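Local coordinates for protein C-glycoside 3-oxidase (Microbacterium trichothecenolyticum, PDB 7DVE) that oxidises the C3 hydroxyl of the sugar of C-glycosides such as isoorientin and mangiferin, using FAD and passing the electrons to oxygen, at residues A170-G175 and T311-A316; G323-T328 and V345-A350; Q378-V383 and H401-D406. One frame throughout, in Å; residues are numbered along the deposited sequence.

How the contacts relate
The three contacts follow one another along the chain and illustrate how loops are tied to sheets in a GMC oxidoreductase. Contacts 1 and 2 are neighbours, their centres about 12 Å apart: S171 OG probably hydrogen-bonds Y327 O (2.6 Å), and both contacts draw on the long loop between strands 300-307 and 330-333 of the eight-stranded antiparallel sheet. Contact 3 stands apart, about 46 Å from contact 1 and about 35 Å from contact 2 between centres, where a two-stranded hairpin leads into helix 406-424. L324 of contact 2 comes about 7 Å from the FAD-binding T129 and Y402 of contact 3 about 9 Å from H444, the inferred proton acceptor, side chain to side chain.

Contact 1 of 3, residues A170-G175 and T311-A316; sequences ASPYAG and TPVVDA
Y173 and P172 face T311 and V313 across two irregular loops whose backbones stay well separated, the nearest CA atoms being those of P172 and V313 at 7.4 Å. Residues S171 to A174 form a type I β turn, closed by the bond from A174 N to S171 O (3.0 Å), while T311 to V313 run in an extended conformation. The long side chain of Y173 does most of the bridging. Its CG sits anti to the carbonyl carbon (chi1 -55°), which sends the ring out to the second loop. There the carbonyl O of T311 lies at the ring edge, in its plane, 3.3 Å from Y173 CE1. The hydroxyl donates a weak hydrogen bond to the same oxygen, Y173 OH to T311 O 3.4 Å, and also touches the CG1 methyl of V313 at 3.6 Å. Beside it, CG of P172 and CG2 of V313 make a loose apolar contact at 4.4 Å. Y173 is also stacked with F310 and touches T328. This surface contact joins the loop that follows strand 163-164 and leads into helix 176-183, with G175 at the N-cap, to the loop leaving strand 300-307 toward strand 330-333.

Contact 2 of 3, residues G323-T328 and V345-A350; sequences GLSEYT and VMQLDA
Hydrogen bonds between S325, Q347 and D349 dominate this contact, and each of the two longer side chains reads the backbone of 323-328. The carboxylate oxygen OD2 of D349 takes two donors from one residue: S325 N at 2.8 Å, nearly in line with its C-O bond, and S325 OG at 2.7 Å, from above the carboxylate plane. Q347 has its CG between backbone N and carbonyl carbon (chi1 54°) and then extends (chi2 -178°), carrying its amide to the loop. Q347 NE2 donates to S325 O (2.7 Å), which lies in the amide plane although the donor stands well above the carbonyl plane of S325, while Q347 OE1 accepts from Y327 N at 2.9 Å and from G329 N. The second N-H of Q347 NE2 goes to D349 OD1 (2.8 Å) on its syn lone pair, so bonds at both ends fix the rotation of the amide. Q347 belongs to the last part of the strand that begins at residue 341, just ahead of a short 3-10 segment carrying D349, and the loop before strand 330-333 is fastened there. With an alanine at Q347, S325 O and Y327 N would probably lose their side-chain partners, and D349 OD1 its amide donor. Van der Waals contacts are fewer: L324 CB rests against D349 OD2 at 3.8 Å, and T328 and Q347 pass antiparallel. The side chain of L324 also packs on W212.

Contact 3 of 3, residues Q378-V383 and H401-D406; sequences QASDRV and HYTLSD
H401, D381 and R382 have the most surface buried where 378-383 meets 401-406. H401 and R382 form an antiparallel hydrogen-bonded pair: R382 N donates to H401 O, and H401 N returns a nearly straight bond to R382 O (174° at the hydrogen), both at 2.9 Å. Their side chains leave the same face and run alongside one another in the same direction, with guanidinium and imidazole planes 21° apart; CG of R382 comes within 4.1 Å of CB of H401. The same CB of H401 also touches S380 O, at 3.4 Å.

D381 continues the pairing with its side chain. Placed anti to its own carbonyl carbon (chi1 -66°), the carboxylate reaches past Y402, and D381 OD1 accepts T403 N at 3.0 Å on the syn side, somewhat out of the carboxylate plane. A water donates to D381 OD1 at 2.6 Å and is also hydrogen-bonded to S380 OG and T403 OG1, linking the loop before strand 382-386 to the one after strand 396-401, while OD2 of D381 forms a salt bridge with K375. CA of D381 makes a CA-H...O contact with H401 O at 3.2 Å. Y402, whose hydroxyl bonds D297 N, lays CD1 3.9 Å from CG of D381.

The whole is the open end of a two-stranded β hairpin, strands 382-386 and 396-401, running on to S405, the N-cap of helix 406-424.

Contact 1 of 3, residues A170-G175 and T311-A316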
ATOM      1  N   ALA A 170     -12.702  18.541  14.222  1.00 56.04           N
ATOM      2  CA  ALA A 170     -12.669  19.739  15.066  1.00 57.28           C
ATOM      3  C   ALA A 170     -12.003  20.938  14.396  1.00 59.03           C
ATOM      4  O   ALA A 170     -11.941  22.009  15.009  1.00 62.82           O
ATOM      5  CB  ALA A 170     -11.949  19.461  16.393  1.00 54.03           C
ATOM      6  N   SER A 171     -11.509  20.804  13.167  1.00 55.68           N
ATOM      7  CA  SER A 171     -10.807  21.967  12.659  1.00 60.54           C
ATOM      8  C   SER A 171     -11.799  23.003  12.121  1.00 61.66           C
ATOM      9  O   SER A 171     -12.916  22.660  11.725  1.00 60.23           O
ATOM     10  CB  SER A 171      -9.827  21.581  11.555  1.00 56.81           C
ATOM     11  OG  SER A 171     -10.416  21.750  10.298  1.00 58.07           O
ATOM     12  N   PRO A 172     -11.403  24.279  12.095  1.00 60.19           N
ATOM     13  CA  PRO A 172     -12.323  25.323  11.606  1.00 61.05           C
ATOM     14  C   PRO A 172     -12.806  25.107  10.176  1.00 61.77           C
ATOM     15  O   PRO A 172     -13.894  25.584   9.821  1.00 63.15           O
ATOM     16  CB  PRO A 172     -11.498  26.616  11.726  1.00 66.36           C
ATOM     17  CG  PRO A 172     -10.243  26.265  12.493  1.00 66.70           C
ATOM     18  CD  PRO A 172     -10.238  24.816  12.823  1.00 61.03           C
ATOM     19  N   TYR A 173     -12.050  24.395   9.343  1.00 59.84           N
ATOM     20  CA  TYR A 173     -12.460  24.153   7.968  1.00 61.49           C
ATOM     21  C   TYR A 173     -13.143  22.801   7.789  1.00 59.66           C
ATOM     22  O   TYR A 173     -13.297  22.338   6.654  1.00 58.36           O
ATOM     23  CB  TYR A 173     -11.251  24.297   7.040  1.00 62.05           C
ATOM     24  CG  TYR A 173     -10.582  25.646   7.224  1.00 67.04           C
ATOM     25  CD1 TYR A 173     -11.302  26.829   7.029  1.00 68.89           C
ATOM     26  CD2 TYR A 173      -9.260  25.745   7.667  1.00 67.08           C
ATOM     27  CE1 TYR A 173     -10.715  28.073   7.232  1.00 72.06           C
ATOM     28  CE2 TYR A 173      -8.660  26.996   7.865  1.00 72.26           C
ATOM     29  CZ  TYR A 173      -9.399  28.149   7.646  1.00 74.48           C
ATOM     30  OH  TYR A 173      -8.828  29.384   7.826  1.00 78.08           O
ATOM     31  N   ALA A 174     -13.560  22.168   8.888  1.00 58.20           N
ATOM     32  CA  ALA A 174     -14.247  20.882   8.809  1.00 59.37           C
ATOM     33  C   ALA A 174     -15.538  20.995   8.003  1.00 57.82           C
ATOM     34  O   ALA A 174     -16.385  21.851   8.275  1.00 59.40           O
ATOM     35  CB  ALA A 174     -14.558  20.365  10.215  1.00 55.54           C
ATOM     36  N   GLY A 175     -15.683  20.135   7.003  1.00 53.27           N
ATOM     37  CA  GLY A 175     -16.925  20.013   6.280  1.00 56.85           C
ATOM     38  C   GLY A 175     -17.109  20.929   5.085  1.00 59.22           C
ATOM     39  O   GLY A 175     -18.081  20.746   4.343  1.00 60.38           O
ATOM     40  N   THR A 311     -13.400  31.803   5.213  1.00 86.61           N
ATOM     41  CA  THR A 311     -13.291  32.605   6.428  1.00 80.40           C
ATOM     42  C   THR A 311     -11.933  32.336   7.055  1.00 79.82           C
ATOM     43  O   THR A 311     -11.648  31.192   7.417  1.00 80.95           O
ATOM     44  CB  THR A 311     -14.411  32.279   7.407  1.00 78.07           C
ATOM     45  OG1 THR A 311     -15.668  32.449   6.755  1.00 79.66           O
ATOM     46  CG2 THR A 311     -14.371  33.209   8.591  1.00 70.34           C
ATOM     47  N   PRO A 312     -11.054  33.324   7.156  1.00 81.78           N
ATOM     48  CA  PRO A 312      -9.741  33.071   7.749  1.00 82.43           C
ATOM     49  C   PRO A 312      -9.842  32.847   9.250  1.00 83.60           C
ATOM     50  O   PRO A 312     -10.771  33.321   9.910  1.00 79.15           O
ATOM     51  CB  PRO A 312      -8.953  34.345   7.423  1.00 83.00           C
ATOM     52  CG  PRO A 312      -9.986  35.399   7.245  1.00 80.58           C
ATOM     53  CD  PRO A 312     -11.221  34.724   6.723  1.00 79.29           C
ATOM     54  N   VAL A 313      -8.867  32.105   9.783  1.00 87.32           N
ATOM     55  CA  VAL A 313      -8.787  31.813  11.211  1.00 91.70           C
ATOM     56  C   VAL A 313      -7.915  32.866  11.885  1.00 99.31           C
ATOM     57  O   VAL A 313      -6.806  33.161  11.423  1.00102.09           O
ATOM     58  CB  VAL A 313      -8.254  30.387  11.456  1.00 92.45           C
ATOM     59  CG1 VAL A 313      -6.890  30.185  10.800  1.00 95.81           C
ATOM     60  CG2 VAL A 313      -8.179  30.090  12.953  1.00 97.62           C
ATOM     61  N   VAL A 314      -8.422  33.449  12.976  1.00106.42           N
ATOM     62  CA  VAL A 314      -7.767  34.611  13.569  1.00112.03           C
ATOM     63  C   VAL A 314      -6.445  34.218  14.223  1.00119.63           C
ATOM     64  O   VAL A 314      -5.451  34.947  14.125  1.00124.20           O
ATOM     65  CB  VAL A 314      -8.718  35.319  14.557  1.00112.07           C
ATOM     66  CG1 VAL A 314      -9.124  34.396  15.700  1.00113.86           C
ATOM     67  CG2 VAL A 314      -8.094  36.604  15.093  1.00116.26           C
ATOM     68  N   ASP A 315      -6.396  33.053  14.881  1.00131.71           N
ATOM     69  CA  ASP A 315      -5.191  32.601  15.583  1.00130.52           C
ATOM     70  C   ASP A 315      -4.868  31.181  15.130  1.00130.66           C
ATOM     71  O   ASP A 315      -5.110  30.224  15.869  1.00133.50           O
ATOM     72  CB  ASP A 315      -5.376  32.680  17.101  1.00131.17           C
ATOM     73  N   ALA A 316      -4.319  31.050  13.924  1.00121.28           N
ATOM     74  CA  ALA A 316      -3.849  29.751  13.466  1.00121.23           C
ATOM     75  C   ALA A 316      -2.683  29.276  14.333  1.00124.37           C
ATOM     76  O   ALA A 316      -2.023  30.060  15.023  1.00124.61           O
ATOM     77  CB  ALA A 316      -3.436  29.806  11.992  1.00116.91           C
TER

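Contact 2 of 3, residues G323-T328 and V345-A350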
ATOM      1  N   GLY A 323       3.836  15.321  12.907  1.00 63.87           N
ATOM      2  CA  GLY A 323       2.474  15.099  12.494  1.00 60.27           C
ATOM      3  C   GLY A 323       1.959  16.095  11.468  1.00 60.70           C
ATOM      4  O   GLY A 323       2.708  16.732  10.701  1.00 62.44           O
ATOM      5  N   LEU A 324       0.638  16.217  11.451  1.00 58.55           N
ATOM      6  CA  LEU A 324      -0.066  16.905  10.388  1.00 56.85           C
ATOM      7  C   LEU A 324      -0.710  18.177  10.909  1.00 58.62           C
ATOM      8  O   LEU A 324      -0.962  18.339  12.104  1.00 59.77           O
ATOM      9  CB  LEU A 324      -1.146  16.018   9.767  1.00 56.23           C
ATOM     10  CG  LEU A 324      -0.834  14.555   9.478  1.00 53.53           C
ATOM     11  CD1 LEU A 324      -2.132  13.748   9.187  1.00 51.69           C
ATOM     12  CD2 LEU A 324       0.127  14.489   8.342  1.00 52.22           C
ATOM     13  N   SER A 325      -0.966  19.081   9.981  1.00 55.44           N
ATOM     14  CA  SER A 325      -1.811  20.216  10.265  1.00 55.07           C
ATOM     15  C   SER A 325      -3.271  19.792  10.166  1.00 54.27           C
ATOM     16  O   SER A 325      -3.606  18.706   9.675  1.00 51.80           O
ATOM     17  CB  SER A 325      -1.537  21.327   9.274  1.00 54.40           C
ATOM     18  OG  SER A 325      -1.940  20.838   7.999  1.00 56.39           O
ATOM     19  N   GLU A 326      -4.159  20.677  10.607  1.00 53.08           N
ATOM     20  CA  GLU A 326      -5.581  20.369  10.652  1.00 52.83           C
ATOM     21  C   GLU A 326      -6.274  21.481   9.900  1.00 52.32           C
ATOM     22  O   GLU A 326      -6.696  22.468  10.501  1.00 56.58           O
ATOM     23  CB  GLU A 326      -6.062  20.212  12.105  1.00 51.94           C
ATOM     24  CG  GLU A 326      -5.318  19.007  12.751  1.00 55.22           C
ATOM     25  CD  GLU A 326      -5.792  18.621  14.126  1.00 57.16           C
ATOM     26  OE1 GLU A 326      -6.960  18.887  14.468  1.00 58.08           O
ATOM     27  OE2 GLU A 326      -4.976  18.041  14.869  1.00 60.74           O
ATOM     28  N   TYR A 327      -6.355  21.326   8.582  1.00 53.21           N
ATOM     29  CA  TYR A 327      -7.074  22.283   7.754  1.00 53.58           C
ATOM     30  C   TYR A 327      -8.343  21.611   7.249  1.00 51.98           C
ATOM     31  O   TYR A 327      -9.245  21.363   8.050  1.00 54.60           O
ATOM     32  CB  TYR A 327      -6.186  22.819   6.614  1.00 51.66           C
ATOM     33  CG  TYR A 327      -4.964  23.574   7.135  1.00 53.62           C
ATOM     34  CD1 TYR A 327      -5.092  24.590   8.080  1.00 53.95           C
ATOM     35  CD2 TYR A 327      -3.687  23.263   6.694  1.00 54.70           C
ATOM     36  CE1 TYR A 327      -3.986  25.260   8.565  1.00 54.25           C
ATOM     37  CE2 TYR A 327      -2.576  23.936   7.175  1.00 53.40           C
ATOM     38  CZ  TYR A 327      -2.728  24.922   8.101  1.00 55.80           C
ATOM     39  OH  TYR A 327      -1.615  25.568   8.578  1.00 58.90           O
ATOM     40  N   THR A 328      -8.437  21.308   5.956  1.00 49.81           N
ATOM     41  CA  THR A 328      -9.673  20.763   5.407  1.00 49.63           C
ATOM     42  C   THR A 328      -9.765  19.247   5.513  1.00 48.44           C
ATOM     43  O   THR A 328     -10.846  18.698   5.285  1.00 47.32           O
ATOM     44  CB  THR A 328      -9.857  21.153   3.920  1.00 48.51           C
ATOM     45  OG1 THR A 328      -8.727  20.724   3.157  1.00 45.41           O
ATOM     46  CG2 THR A 328     -10.063  22.652   3.748  1.00 49.80           C
ATOM     47  N   VAL A 345      -9.998  14.396  -2.166  1.00 46.81           N
ATOM     48  CA  VAL A 345      -9.658  15.803  -2.022  1.00 47.77           C
ATOM     49  C   VAL A 345      -8.914  15.961  -0.705  1.00 45.88           C
ATOM     50  O   VAL A 345      -9.358  15.441   0.323  1.00 47.65           O
ATOM     51  CB  VAL A 345     -10.920  16.682  -2.054  1.00 48.03           C
ATOM     52  CG1 VAL A 345     -10.527  18.142  -2.132  1.00 47.93           C
ATOM     53  CG2 VAL A 345     -11.787  16.289  -3.208  1.00 43.00           C
ATOM     54  N   MET A 346      -7.791  16.675  -0.729  1.00 45.35           N
ATOM     55  CA  MET A 346      -6.807  16.598   0.341  1.00 45.87           C
ATOM     56  C   MET A 346      -6.205  17.955   0.643  1.00 45.11           C
ATOM     57  O   MET A 346      -5.828  18.685  -0.271  1.00 45.11           O
ATOM     58  CB  MET A 346      -5.654  15.632  -0.015  1.00 49.24           C
ATOM     59  CG  MET A 346      -6.075  14.375  -0.772  1.00 48.37           C
ATOM     60  SD  MET A 346      -4.858  13.765  -1.899  1.00 54.38           S
ATOM     61  CE  MET A 346      -5.227  14.714  -3.367  1.00 45.62           C
ATOM     62  N   GLN A 347      -6.093  18.276   1.930  1.00 46.13           N
ATOM     63  CA  GLN A 347      -5.141  19.291   2.349  1.00 46.31           C
ATOM     64  C   GLN A 347      -3.754  18.837   1.919  1.00 44.85           C
ATOM     65  O   GLN A 347      -3.479  17.637   1.836  1.00 44.39           O
ATOM     66  CB  GLN A 347      -5.201  19.513   3.879  1.00 46.09           C
ATOM     67  CG  GLN A 347      -5.034  18.271   4.762  1.00 46.14           C
ATOM     68  CD  GLN A 347      -5.166  18.584   6.270  1.00 48.81           C
ATOM     69  OE1 GLN A 347      -6.210  19.041   6.751  1.00 46.87           O
ATOM     70  NE2 GLN A 347      -4.094  18.340   7.010  1.00 49.71           N
ATOM     71  N   LEU A 348      -2.863  19.798   1.665  1.00 43.71           N
ATOM     72  CA  LEU A 348      -1.643  19.470   0.926  1.00 47.12           C
ATOM     73  C   LEU A 348      -0.712  18.539   1.703  1.00 49.45           C
ATOM     74  O   LEU A 348      -0.018  17.721   1.090  1.00 46.84           O
ATOM     75  CB  LEU A 348      -0.898  20.737   0.538  1.00 46.75           C
ATOM     76  CG  LEU A 348      -1.724  21.718  -0.287  1.00 49.96           C
ATOM     77  CD1 LEU A 348      -0.912  23.002  -0.541  1.00 51.98           C
ATOM     78  CD2 LEU A 348      -2.176  21.069  -1.573  1.00 43.89           C
ATOM     79  N   ASP A 349      -0.669  18.635   3.043  1.00 48.07           N
ATOM     80  CA  ASP A 349       0.263  17.756   3.747  1.00 49.59           C
ATOM     81  C   ASP A 349      -0.264  16.326   3.862  1.00 47.12           C
ATOM     82  O   ASP A 349       0.428  15.471   4.426  1.00 50.23           O
ATOM     83  CB  ASP A 349       0.639  18.350   5.126  1.00 48.54           C
ATOM     84  CG  ASP A 349      -0.493  18.312   6.143  1.00 50.32           C
ATOM     85  OD1 ASP A 349      -1.623  17.919   5.793  1.00 51.16           O
ATOM     86  OD2 ASP A 349      -0.272  18.770   7.296  1.00 54.47           O
ATOM     87  N   ALA A 350      -1.452  16.057   3.322  1.00 45.24           N
ATOM     88  CA  ALA A 350      -2.001  14.713   3.177  1.00 48.58           C
ATOM     89  C   ALA A 350      -2.056  14.274   1.729  1.00 48.39           C
ATOM     90  O   ALA A 350      -2.773  13.318   1.416  1.00 49.27           O
ATOM     91  CB  ALA A 350      -3.412  14.621   3.762  1.00 45.82           C
TER

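Contact 3 of 3, residues Q378-V383 and H401-D406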
ATOM      1  N   GLN A 378      -4.851  -7.088 -18.247  1.00 62.35           N
ATOM      2  CA  GLN A 378      -4.280  -7.777 -19.393  1.00 63.85           C
ATOM      3  C   GLN A 378      -3.308  -8.840 -18.911  1.00 63.29           C
ATOM      4  O   GLN A 378      -2.612  -8.647 -17.912  1.00 62.04           O
ATOM      5  CB  GLN A 378      -3.568  -6.795 -20.331  1.00 64.29           C
ATOM      6  CG  GLN A 378      -4.504  -5.794 -20.991  1.00 64.38           C
ATOM      7  CD  GLN A 378      -3.771  -4.749 -21.817  1.00 61.61           C
ATOM      8  OE1 GLN A 378      -2.866  -4.065 -21.330  1.00 63.39           O
ATOM      9  NE2 GLN A 378      -4.172  -4.611 -23.064  1.00 59.18           N
ATOM     10  N   ALA A 379      -3.293  -9.979 -19.604  1.00 65.08           N
ATOM     11  CA  ALA A 379      -2.296 -11.002 -19.306  1.00 67.19           C
ATOM     12  C   ALA A 379      -0.882 -10.486 -19.543  1.00 65.28           C
ATOM     13  O   ALA A 379       0.041 -10.843 -18.797  1.00 65.17           O
ATOM     14  CB  ALA A 379      -2.545 -12.257 -20.144  1.00 66.09           C
ATOM     15  N   SER A 380      -0.695  -9.631 -20.550  1.00 62.44           N
ATOM     16  CA  SER A 380       0.652  -9.203 -20.908  1.00 64.27           C
ATOM     17  C   SER A 380       1.175  -8.092 -20.010  1.00 63.13           C
ATOM     18  O   SER A 380       2.381  -7.833 -20.010  1.00 63.77           O
ATOM     19  CB  SER A 380       0.689  -8.746 -22.362  1.00 63.64           C
ATOM     20  OG  SER A 380      -0.211  -7.673 -22.546  1.00 63.78           O
ATOM     21  N   ASP A 381       0.304  -7.420 -19.259  1.00 60.07           N
ATOM     22  CA  ASP A 381       0.767  -6.500 -18.231  1.00 59.42           C
ATOM     23  C   ASP A 381       1.401  -7.324 -17.121  1.00 58.49           C
ATOM     24  O   ASP A 381       0.688  -7.993 -16.367  1.00 61.39           O
ATOM     25  CB  ASP A 381      -0.391  -5.660 -17.690  1.00 59.01           C
ATOM     26  CG  ASP A 381      -0.984  -4.700 -18.732  1.00 60.16           C
ATOM     27  OD1 ASP A 381      -0.276  -4.301 -19.679  1.00 59.99           O
ATOM     28  OD2 ASP A 381      -2.175  -4.328 -18.592  1.00 61.71           O
ATOM     29  N   ARG A 382       2.727  -7.295 -17.005  1.00 57.80           N
ATOM     30  CA  ARG A 382       3.378  -8.174 -16.041  1.00 59.35           C
ATOM     31  C   ARG A 382       4.739  -7.632 -15.634  1.00 58.32           C
ATOM     32  O   ARG A 382       5.283  -6.711 -16.249  1.00 57.06           O
ATOM     33  CB  ARG A 382       3.558  -9.580 -16.602  1.00 58.04           C
ATOM     34  CG  ARG A 382       4.375  -9.601 -17.882  1.00 62.42           C
ATOM     35  CD  ARG A 382       4.201 -10.923 -18.534  1.00 61.63           C
ATOM     36  NE  ARG A 382       5.309 -11.239 -19.404  1.00 67.42           N
ATOM     37  CZ  ARG A 382       6.067 -12.321 -19.295  1.00 71.14           C
ATOM     38  NH1 ARG A 382       5.936 -13.156 -18.275  1.00 64.46           N
ATOM     39  NH2 ARG A 382       6.968 -12.578 -20.246  1.00 69.23           N
ATOM     40  N   VAL A 383       5.287  -8.241 -14.581  1.00 56.47           N
ATOM     41  CA  VAL A 383       6.697  -8.115 -14.239  1.00 58.62           C
ATOM     42  C   VAL A 383       7.383  -9.440 -14.555  1.00 59.74           C
ATOM     43  O   VAL A 383       6.961 -10.491 -14.067  1.00 62.95           O
ATOM     44  CB  VAL A 383       6.902  -7.710 -12.770  1.00 55.60           C
ATOM     45  CG1 VAL A 383       6.106  -8.598 -11.839  1.00 58.16           C
ATOM     46  CG2 VAL A 383       8.385  -7.752 -12.425  1.00 58.06           C
ATOM     47  N   HIS A 401       6.360  -4.960 -18.300  1.00 57.61           N
ATOM     48  CA  HIS A 401       5.592  -4.932 -19.539  1.00 58.93           C
ATOM     49  C   HIS A 401       4.230  -4.325 -19.228  1.00 57.82           C
ATOM     50  O   HIS A 401       3.487  -4.860 -18.400  1.00 56.27           O
ATOM     51  CB  HIS A 401       5.425  -6.335 -20.126  1.00 58.72           C
ATOM     52  CG  HIS A 401       6.698  -6.961 -20.615  1.00 57.39           C
ATOM     53  ND1 HIS A 401       7.154  -6.799 -21.905  1.00 59.48           N
ATOM     54  CD2 HIS A 401       7.568  -7.807 -20.013  1.00 57.29           C
ATOM     55  CE1 HIS A 401       8.270  -7.487 -22.068  1.00 58.40           C
ATOM     56  NE2 HIS A 401       8.544  -8.108 -20.936  1.00 60.25           N
ATOM     57  N   TYR A 402       3.889  -3.236 -19.908  1.00 56.73           N
ATOM     58  CA  TYR A 402       2.695  -2.502 -19.519  1.00 55.54           C
ATOM     59  C   TYR A 402       2.195  -1.674 -20.689  1.00 58.05           C
ATOM     60  O   TYR A 402       2.934  -0.851 -21.240  1.00 57.60           O
ATOM     61  CB  TYR A 402       2.983  -1.611 -18.334  1.00 53.76           C
ATOM     62  CG  TYR A 402       1.771  -1.256 -17.517  1.00 56.13           C
ATOM     63  CD1 TYR A 402       1.194  -2.183 -16.644  1.00 54.73           C
ATOM     64  CD2 TYR A 402       1.202   0.011 -17.607  1.00 55.20           C
ATOM     65  CE1 TYR A 402       0.089  -1.848 -15.887  1.00 55.18           C
ATOM     66  CE2 TYR A 402       0.096   0.345 -16.866  1.00 56.34           C
ATOM     67  CZ  TYR A 402      -0.455  -0.579 -16.000  1.00 55.39           C
ATOM     68  OH  TYR A 402      -1.559  -0.224 -15.250  1.00 56.83           O
ATOM     69  N   THR A 403       0.934  -1.878 -21.041  1.00 58.16           N
ATOM     70  CA  THR A 403       0.308  -1.193 -22.155  1.00 59.19           C
ATOM     71  C   THR A 403      -1.050  -0.666 -21.704  1.00 61.01           C
ATOM     72  O   THR A 403      -1.776  -1.329 -20.961  1.00 55.88           O
ATOM     73  CB  THR A 403       0.174  -2.128 -23.394  1.00 58.94           C
ATOM     74  OG1 THR A 403      -0.479  -3.373 -23.040  1.00 59.58           O
ATOM     75  CG2 THR A 403       1.556  -2.432 -23.979  1.00 53.73           C
ATOM     76  N   LEU A 404      -1.353   0.556 -22.127  1.00 62.14           N
ATOM     77  CA  LEU A 404      -2.679   1.136 -21.998  1.00 59.05           C
ATOM     78  C   LEU A 404      -3.527   0.701 -23.185  1.00 59.78           C
ATOM     79  O   LEU A 404      -3.152   0.936 -24.338  1.00 62.63           O
ATOM     80  CB  LEU A 404      -2.576   2.660 -21.943  1.00 61.09           C
ATOM     81  CG  LEU A 404      -1.865   3.264 -20.721  1.00 61.74           C
ATOM     82  CD1 LEU A 404      -2.188   4.745 -20.541  1.00 60.11           C
ATOM     83  CD2 LEU A 404      -2.181   2.483 -19.464  1.00 54.55           C
ATOM     84  N   SER A 405      -4.659   0.060 -22.911  1.00 63.23           N
ATOM     85  CA  SER A 405      -5.607  -0.227 -23.975  1.00 63.84           C
ATOM     86  C   SER A 405      -6.441   1.021 -24.266  1.00 63.48           C
ATOM     87  O   SER A 405      -6.389   2.021 -23.539  1.00 60.34           O
ATOM     88  CB  SER A 405      -6.501  -1.410 -23.598  1.00 62.89           C
ATOM     89  OG  SER A 405      -7.454  -1.032 -22.616  1.00 61.50           O
ATOM     90  N   ASP A 406      -7.216   0.955 -25.355  1.00 62.90           N
ATOM     91  CA  ASP A 406      -8.122   2.044 -25.704  1.00 62.85           C
ATOM     92  C   ASP A 406      -9.150   2.295 -24.610  1.00 64.65           C
ATOM     93  O   ASP A 406      -9.575   3.442 -24.396  1.00 65.41           O
ATOM     94  CB  ASP A 406      -8.822   1.710 -27.004  1.00 69.79           C
ATOM     95  CG  ASP A 406      -7.866   1.149 -28.031  1.00 79.71           C
ATOM     96  OD1 ASP A 406      -7.376   0.009 -27.796  1.00 80.65           O
ATOM     97  OD2 ASP A 406      -7.595   1.829 -29.045  1.00 85.38           O
TER
HETATM   98  O   HOH W   1       0.691  -5.324 -21.859  1.00 57.79           O